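Local coordinates for AvmM (PDB 7FE6), which catalyses macrocyclization through dehydration and Michael-type addition in the biosynthesis of alchivemycin A, at residues A[108-113]-A[172-177]. Residues are numbered along the deposited sequence; the frame is centred on the assembly and turned at random.
Sequences HIACQL and PGLFGN
Q112 reaches from strand 107-113 to the backbone of loop residues G173 to F175, and its amide carries the one hydrogen bond between the segments. NE2 of Q112 donates to the carbonyl O of G173 at 2.5 Å, a very short bond whose exact length is doubtful, with an N-H...O angle of 147°. With CG anti to the backbone N (chi1 -170°), the extended chain carries the amide off the strand and across the G173-F175 backbone. The other end of the amide faces F175: OE1 of Q112 lies 3.4 Å from F175 CB and in the plane of the phenyl ring, at its edge, 3.8 Å from CD2. Amide and ring planes stand 63° apart, which excludes a flat stack. The same OE1 is hydrogen-bonded to S114 OG, so the two bonds are consistent with this orientation of the amide. Replacing Q112 by an alanine removes the amide and would probably leave the G173 carbonyl without this donor and a gap beside F175. The second foothold is apolar: CD1 and CD2 of L174 both face A110 CB from one side, 3.8 Å away, while CD2 also rests 3.6 Å from A110 O. The loop between strands 153-162 and 178-189 thus packs on strand 107-113, the outermost of its mixed sheet within this chain, with L174 also touching N61 of neighbouring strand 57-66 and F175 touching L162.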
# COMPACT_ATOMS: atom_id res chain seq x y z
N HIS A 108 -4.13 16.04 16.61
CA HIS A 108 -3.45 14.78 16.38
C HIS A 108 -2.56 14.43 17.57
O HIS A 108 -2.06 15.30 18.28
CB HIS A 108 -2.67 14.78 15.05
CG HIS A 108 -1.43 15.63 15.04
ND1 HIS A 108 -0.30 15.31 15.75
CD2 HIS A 108 -1.14 16.76 14.35
CE1 HIS A 108 0.64 16.21 15.51
NE2 HIS A 108 0.16 17.11 14.67
N ILE A 109 -2.44 13.13 17.82
CA ILE A 109 -1.71 12.61 18.97
C ILE A 109 -0.56 11.78 18.40
O ILE A 109 -0.78 10.70 17.82
CB ILE A 109 -2.60 11.75 19.89
CG1 ILE A 109 -3.91 12.46 20.25
CG2 ILE A 109 -1.86 11.43 21.17
CD1 ILE A 109 -3.74 13.79 20.89
N ALA A 110 0.67 12.27 18.57
CA ALA A 110 1.86 11.58 18.07
C ALA A 110 2.39 10.61 19.13
O ALA A 110 2.64 11.01 20.27
CB ALA A 110 2.93 12.59 17.66
N CYS A 111 2.55 9.35 18.74
CA CYS A 111 2.94 8.28 19.65
C CYS A 111 4.22 7.59 19.20
O CYS A 111 4.37 7.22 18.03
CB CYS A 111 1.84 7.23 19.77
SG CYS A 111 0.33 7.91 20.36
N GLN A 112 5.12 7.37 20.15
CA GLN A 112 6.36 6.66 19.87
C GLN A 112 6.14 5.16 20.02
O GLN A 112 5.70 4.68 21.07
CB GLN A 112 7.47 7.15 20.79
CG GLN A 112 8.85 6.63 20.42
CD GLN A 112 9.96 7.14 21.34
OE1 GLN A 112 11.01 6.52 21.47
NE2 GLN A 112 9.74 8.31 21.95
N LEU A 113 6.49 4.41 18.97
CA LEU A 113 6.46 2.95 18.96
C LEU A 113 7.86 2.39 18.67
O LEU A 113 8.01 1.56 17.76
CB LEU A 113 5.48 2.45 17.88
CG LEU A 113 3.98 2.42 18.22
CD1 LEU A 113 3.42 3.83 18.42
CD2 LEU A 113 3.22 1.73 17.10
N PRO A 172 9.90 16.15 21.94
CA PRO A 172 9.71 15.45 23.21
C PRO A 172 8.62 14.39 23.08
O PRO A 172 7.54 14.65 22.56
CB PRO A 172 9.33 16.57 24.19
CG PRO A 172 8.77 17.64 23.34
CD PRO A 172 9.52 17.57 22.03
N GLY A 173 8.95 13.18 23.51
CA GLY A 173 8.06 12.05 23.42
C GLY A 173 8.27 11.17 22.21
O GLY A 173 7.92 9.98 22.27
N LEU A 174 8.83 11.70 21.13
CA LEU A 174 8.99 10.95 19.89
C LEU A 174 10.45 10.57 19.64
O LEU A 174 11.38 11.28 20.05
CB LEU A 174 8.48 11.77 18.70
CG LEU A 174 7.07 12.36 18.80
CD1 LEU A 174 6.66 12.96 17.47
CD2 LEU A 174 6.08 11.30 19.26
N PHE A 175 10.63 9.48 18.87
CA PHE A 175 11.97 8.99 18.57
C PHE A 175 12.54 9.69 17.34
O PHE A 175 11.89 9.76 16.30
CB PHE A 175 11.97 7.48 18.33
CG PHE A 175 13.35 6.92 18.17
CD1 PHE A 175 13.99 6.93 16.93
CD2 PHE A 175 14.06 6.45 19.28
CE1 PHE A 175 15.29 6.46 16.79
CE2 PHE A 175 15.35 5.97 19.15
CZ PHE A 175 15.97 5.97 17.91
N GLY A 176 13.76 10.21 17.48
CA GLY A 176 14.52 10.69 16.34
C GLY A 176 14.86 12.17 16.35
O GLY A 176 14.19 12.97 17.01
N ASN A 177 15.95 12.53 15.66
CA ASN A 177 16.25 13.92 15.38
C ASN A 177 16.09 14.28 13.92
O ASN A 177 15.92 15.46 13.60
CB ASN A 177 17.67 14.28 15.86
CG ASN A 177 18.75 13.62 15.02
OD1 ASN A 177 18.55 12.54 14.48
ND2 ASN A 177 19.91 14.26 14.95